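Local coordinates for protein PKS (Streptomyces albus, PDB 4OQJ) that probably catalyses chain elongation by decarboxylative condensation, as the ketosynthase domain of an acyltransferase-less polyketide synthase of oxazolomycin biosynthesis, at residues Y115-R127 against A500-Y512. Residues are numbered along the deposited sequence; the frame is centred on the assembly and turned at random.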
loop_
_atom_site.group_PDB
_atom_site.type_symbol
_atom_site.label_atom_id
_atom_site.label_comp_id
_atom_site.label_asym_id
_atom_site.label_seq_id
_atom_site.Cartn_x
_atom_site.Cartn_y
_atom_site.Cartn_z
ATOM N N TYR A 115 -4.916 11.184 15.632
ATOM C CA TYR A 115 -5.329 11.244 17.024
ATOM C C TYR A 115 -6.756 11.791 17.106
ATOM O O TYR A 115 -7.605 11.207 17.767
ATOM C CB TYR A 115 -4.344 12.108 17.815
ATOM C CG TYR A 115 -4.495 12.138 19.333
ATOM C CD1 TYR A 115 -5.557 12.791 19.944
ATOM C CD2 TYR A 115 -3.522 11.572 20.151
ATOM C CE1 TYR A 115 -5.665 12.845 21.340
ATOM C CE2 TYR A 115 -3.612 11.620 21.527
ATOM C CZ TYR A 115 -4.683 12.255 22.121
ATOM O OH TYR A 115 -4.757 12.298 23.494
ATOM N N GLU A 116 -7.015 12.900 16.416
ATOM C CA GLU A 116 -8.343 13.510 16.407
ATOM C C GLU A 116 -9.387 12.570 15.832
ATOM O O GLU A 116 -10.506 12.523 16.338
ATOM C CB GLU A 116 -8.352 14.811 15.595
ATOM C CG GLU A 116 -7.695 16.007 16.275
ATOM C CD GLU A 116 -7.528 17.208 15.321
ATOM O OE1 GLU A 116 -7.582 17.001 14.088
ATOM O OE2 GLU A 116 -7.336 18.353 15.807
ATOM N N ALA A 117 -9.041 11.842 14.766
ATOM C CA ALA A 117 -10.009 10.952 14.124
ATOM C C ALA A 117 -10.425 9.823 15.065
ATOM O O ALA A 117 -11.606 9.461 15.130
ATOM C CB ALA A 117 -9.451 10.383 12.829
ATOM N N LEU A 118 -9.462 9.270 15.792
ATOM C CA LEU A 118 -9.742 8.202 16.752
ATOM C C LEU A 118 -10.536 8.749 17.939
ATOM O O LEU A 118 -11.472 8.113 18.414
ATOM C CB LEU A 118 -8.446 7.548 17.225
ATOM C CG LEU A 118 -7.840 6.604 16.185
ATOM C CD1 LEU A 118 -6.374 6.383 16.439
ATOM C CD2 LEU A 118 -8.598 5.290 16.210
ATOM N N GLU A 119 -10.179 9.940 18.402
ATOM C CA GLU A 119 -10.981 10.619 19.407
ATOM C C GLU A 119 -12.437 10.797 18.975
ATOM O O GLU A 119 -13.343 10.547 19.750
ATOM C CB GLU A 119 -10.383 11.979 19.730
ATOM C CG GLU A 119 -9.332 11.953 20.807
ATOM C CD GLU A 119 -8.965 13.357 21.231
ATOM O OE1 GLU A 119 -8.778 14.208 20.325
ATOM O OE2 GLU A 119 -8.875 13.609 22.456
ATOM N N ARG A 120 -12.668 11.261 17.753
ATOM C CA ARG A 120 -14.036 11.477 17.311
ATOM C C ARG A 120 -14.763 10.146 17.190
ATOM O O ARG A 120 -15.959 10.072 17.474
ATOM C CB ARG A 120 -14.063 12.245 15.981
ATOM C CG ARG A 120 -15.443 12.486 15.428
ATOM C CD ARG A 120 -15.442 13.632 14.431
ATOM N NE ARG A 120 -15.179 14.928 15.066
ATOM C CZ ARG A 120 -14.001 15.557 15.077
ATOM N NH1 ARG A 120 -13.885 16.740 15.678
ATOM N NH2 ARG A 120 -12.938 15.033 14.482
ATOM N N ALA A 121 -14.042 9.094 16.803
ATOM C CA ALA A 121 -14.619 7.747 16.742
ATOM C C ALA A 121 -14.962 7.209 18.126
ATOM O O ALA A 121 -15.890 6.409 18.272
ATOM C CB ALA A 121 -13.668 6.790 16.043
ATOM N N GLY A 122 -14.220 7.656 19.138
ATOM C CA GLY A 122 -14.467 7.257 20.511
ATOM C C GLY A 122 -13.574 6.114 20.985
ATOM O O GLY A 122 -13.902 5.469 21.974
ATOM N N TYR A 123 -12.446 5.886 20.307
ATOM C CA TYR A 123 -11.537 4.790 20.665
ATOM C C TYR A 123 -10.154 5.286 21.085
ATOM O O TYR A 123 -9.506 6.046 20.368
ATOM C CB TYR A 123 -11.402 3.797 19.501
ATOM C CG TYR A 123 -12.625 2.925 19.359
ATOM C CD1 TYR A 123 -13.712 3.329 18.572
ATOM C CD2 TYR A 123 -12.723 1.729 20.049
ATOM C CE1 TYR A 123 -14.847 2.544 18.468
ATOM C CE2 TYR A 123 -13.859 0.947 19.967
ATOM C CZ TYR A 123 -14.910 1.353 19.172
ATOM O OH TYR A 123 -16.024 0.561 19.102
ATOM N N ASP A 124 -9.746 4.874 22.279
ATOM C CA ASP A 124 -8.393 5.078 22.790
ATOM C C ASP A 124 -7.583 3.807 22.510
ATOM O O ASP A 124 -7.761 2.786 23.185
ATOM C CB ASP A 124 -8.427 5.386 24.296
ATOM C CG ASP A 124 -7.045 5.473 24.918
ATOM O OD1 ASP A 124 -6.040 5.497 24.156
ATOM O OD2 ASP A 124 -6.965 5.523 26.176
ATOM N N PRO A 125 -6.698 3.845 21.506
ATOM C CA PRO A 125 -5.995 2.596 21.185
ATOM C C PRO A 125 -4.995 2.141 22.244
ATOM O O PRO A 125 -4.461 1.032 22.130
ATOM C CB PRO A 125 -5.257 2.923 19.877
ATOM C CG PRO A 125 -5.790 4.224 19.404
ATOM C CD PRO A 125 -6.322 4.945 20.604
ATOM N N GLN A 126 -4.731 2.956 23.264
ATOM C CA GLN A 126 -3.854 2.505 24.340
ATOM C C GLN A 126 -4.560 1.490 25.230
ATOM O O GLN A 126 -3.931 0.852 26.070
ATOM C CB GLN A 126 -3.357 3.680 25.187
ATOM C CG GLN A 126 -2.523 4.671 24.412
ATOM C CD GLN A 126 -1.893 5.718 25.312
ATOM O OE1 GLN A 126 -2.456 6.093 26.345
ATOM N NE2 GLN A 126 -0.704 6.178 24.935
ATOM N N ARG A 127 -5.866 1.343 25.057
ATOM C CA ARG A 127 -6.635 0.366 25.835
ATOM C C ARG A 127 -7.426 -0.524 24.879
ATOM O O ARG A 127 -7.579 -0.188 23.707
ATOM C CB ARG A 127 -7.568 1.073 26.812
ATOM C CG ARG A 127 -6.858 1.817 27.953
ATOM C CD ARG A 127 -7.883 2.580 28.826
ATOM N NE ARG A 127 -8.280 3.854 28.216
ATOM C CZ ARG A 127 -9.354 4.557 28.568
ATOM N NH1 ARG A 127 -10.169 4.115 29.517
ATOM N NH2 ARG A 127 -9.617 5.706 27.967
ATOM N N ALA A 500 -20.624 10.346 28.824
ATOM C CA ALA A 500 -19.804 9.791 29.901
ATOM C C ALA A 500 -18.980 8.626 29.402
ATOM O O ALA A 500 -17.800 8.533 29.710
ATOM C CB ALA A 500 -20.671 9.346 31.077
ATOM N N GLN A 501 -19.610 7.737 28.640
ATOM C CA GLN A 501 -18.933 6.551 28.125
ATOM C C GLN A 501 -17.814 6.923 27.165
ATOM O O GLN A 501 -16.695 6.402 27.249
ATOM C CB GLN A 501 -19.926 5.633 27.414
ATOM C CG GLN A 501 -20.936 4.946 28.350
ATOM C CD GLN A 501 -22.120 4.340 27.597
ATOM O OE1 GLN A 501 -22.420 4.727 26.462
ATOM N NE2 GLN A 501 -22.789 3.378 28.221
ATOM N N THR A 502 -18.119 7.826 26.244
ATOM C CA THR A 502 -17.144 8.231 25.239
ATOM C C THR A 502 -15.925 8.844 25.924
ATOM O O THR A 502 -14.790 8.545 25.581
ATOM C CB THR A 502 -17.747 9.222 24.260
ATOM O OG1 THR A 502 -18.870 8.608 23.618
ATOM C CG2 THR A 502 -16.718 9.658 23.206
ATOM N N LEU A 503 -16.173 9.687 26.916
ATOM C CA LEU A 503 -15.094 10.366 27.616
ATOM C C LEU A 503 -14.219 9.389 28.410
ATOM O O LEU A 503 -13.008 9.577 28.494
ATOM C CB LEU A 503 -15.666 11.424 28.543
ATOM C CG LEU A 503 -16.231 12.702 27.908
ATOM C CD1 LEU A 503 -16.938 13.525 28.976
ATOM C CD2 LEU A 503 -15.139 13.531 27.246
ATOM N N ALA A 504 -14.844 8.371 29.005
ATOM C CA ALA A 504 -14.157 7.413 29.858
ATOM C C ALA A 504 -13.376 6.384 29.056
ATOM O O ALA A 504 -12.293 5.971 29.460
ATOM C CB ALA A 504 -15.172 6.691 30.775
ATOM N N LEU A 505 -13.947 5.965 27.927
ATOM C CA LEU A 505 -13.402 4.862 27.138
ATOM C C LEU A 505 -12.635 5.328 25.913
ATOM O O LEU A 505 -11.804 4.596 25.383
ATOM C CB LEU A 505 -14.528 3.936 26.685
ATOM C CG LEU A 505 -15.315 3.225 27.792
ATOM C CD1 LEU A 505 -16.597 2.678 27.201
ATOM C CD2 LEU A 505 -14.494 2.108 28.432
ATOM N N GLY A 506 -12.889 6.556 25.485
ATOM C CA GLY A 506 -12.476 7.000 24.161
ATOM C C GLY A 506 -11.520 8.167 24.155
ATOM O O GLY A 506 -11.344 8.817 23.124
ATOM N N ARG A 507 -10.879 8.414 25.297
ATOM C CA ARG A 507 -9.944 9.531 25.438
ATOM C C ARG A 507 -8.665 9.045 26.107
ATOM O O ARG A 507 -8.716 8.227 27.019
ATOM C CB ARG A 507 -10.584 10.658 26.251
ATOM C CG ARG A 507 -11.712 11.377 25.529
ATOM C CD ARG A 507 -11.144 12.247 24.419
ATOM N NE ARG A 507 -12.146 12.990 23.653
ATOM C CZ ARG A 507 -12.913 12.460 22.706
ATOM N NH1 ARG A 507 -12.842 11.159 22.431
ATOM N NH2 ARG A 507 -13.762 13.230 22.037
ATOM N N ARG A 508 -7.514 9.530 25.655
ATOM C CA ARG A 508 -6.253 9.119 26.260
ATOM C C ARG A 508 -6.245 9.458 27.761
ATOM O O ARG A 508 -6.708 10.519 28.156
ATOM C CB ARG A 508 -5.076 9.793 25.568
ATOM C CG ARG A 508 -3.734 9.301 26.087
ATOM C CD ARG A 508 -2.587 9.820 25.258
ATOM N NE ARG A 508 -2.437 9.081 24.004
ATOM C CZ ARG A 508 -1.349 9.133 23.247
ATOM N NH1 ARG A 508 -0.321 9.892 23.605
ATOM N NH2 ARG A 508 -1.283 8.422 22.140
ATOM N N VAL A 509 -5.709 8.556 28.577
ATOM C CA VAL A 509 -5.629 8.760 30.031
ATOM C C VAL A 509 -4.396 9.584 30.335
ATOM O O VAL A 509 -3.273 9.097 30.170
ATOM C CB VAL A 509 -5.538 7.417 30.796
ATOM C CG1 VAL A 509 -5.441 7.653 32.303
ATOM C CG2 VAL A 509 -6.722 6.554 30.467
ATOM N N LEU A 510 -4.590 10.822 30.763
ATOM C CA LEU A 510 -3.475 11.756 30.911
ATOM C C LEU A 510 -3.421 12.306 32.345
ATOM O O LEU A 510 -4.352 12.087 33.118
ATOM C CB LEU A 510 -3.598 12.872 29.869
ATOM C CG LEU A 510 -3.416 12.408 28.414
ATOM C CD1 LEU A 510 -3.874 13.473 27.427
ATOM C CD2 LEU A 510 -1.963 12.068 28.153
ATOM N N PRO A 511 -2.322 13.001 32.708
ATOM C CA PRO A 511 -2.035 13.274 34.131
ATOM C C PRO A 511 -2.833 14.385 34.816
ATOM O O PRO A 511 -3.078 14.288 36.021
ATOM C CB PRO A 511 -0.548 13.668 34.118
ATOM C CG PRO A 511 -0.015 13.170 32.823
ATOM C CD PRO A 511 -1.146 13.264 31.860
ATOM N N TYR A 512 -3.171 15.452 34.100
ATOM C CA TYR A 512 -3.986 16.515 34.696
ATOM C C TYR A 512 -5.445 16.166 34.479
ATOM O O TYR A 512 -5.911 16.096 33.340
ATOM C CB TYR A 512 -3.613 17.869 34.095
ATOM C CG TYR A 512 -2.183 18.203 34.420
ATOM C CD1 TYR A 512 -1.148 17.783 33.592
ATOM C CD2 TYR A 512 -1.858 18.883 35.590
ATOM C CE1 TYR A 512 0.162 18.062 33.900
ATOM C CE2 TYR A 512 -0.547 19.168 35.906
ATOM C CZ TYR A 512 0.456 18.751 35.067
ATOM O OH TYR A 512 1.763 19.026 35.370
HETATM O O HOH W 1 -7.284 12.602 24.436
HETATM O O HOH W 2 -15.796 11.752 20.491
HETATM O O HOH W 3 -9.022 8.504 21.541
HETATM O O HOH W 4 -4.853 5.903 27.571
HETATM O O HOH W 5 -4.629 7.520 23.016
HETATM O O HOH W 6 -12.105 2.814 23.434
#
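G122 and G506, whose CA atoms approach to 4.2 Å, bring two helix ends together: a Schellman motif closes helix 105-121 of the thiolase-fold ketosynthase (Y123 N to L118 O, G122 positive in phi), and helix 496-505, in the C-terminal extension, ends beside it. Packing is tight here, with G122 O 3.0 Å from G506 CA; the backbones meet with no side chain between them. Beyond the glycines, R127 ties the loop to the second helix end. Its NH1 and NH2 both donate to A504 O, NH1 at 2.8 Å and 153°, while NE donates to D124 OD2 at 2.9 Å within a salt bridge. With both oxygens in its plane and V509 CG2 over one face, the rotation of the guanidinium is fixed. R507 bends at chi2 (-72°) to set NH1 against E119 O, 2.8 Å away; E119 OE2 lies well out of the R507 guanidinium plane, so that salt bridge rests on charge alone, and E119 OE1 bonds to Y697 N.

The looser, wetter side surrounds R508, whose NH2 also has a partner outside the two segments, at K179. The exposed Q126 amide stacks on its guanidinium, planes 4° apart, with NE2 over the centre; Y115 CE2 touches the opposite face toward the rim. Waters bridge this side: one donates to D124 OD2 and Q126 OE1 and accepts from V509 N, and another accepts from R508 NE at 2.9 Å while donating to D124 OD1.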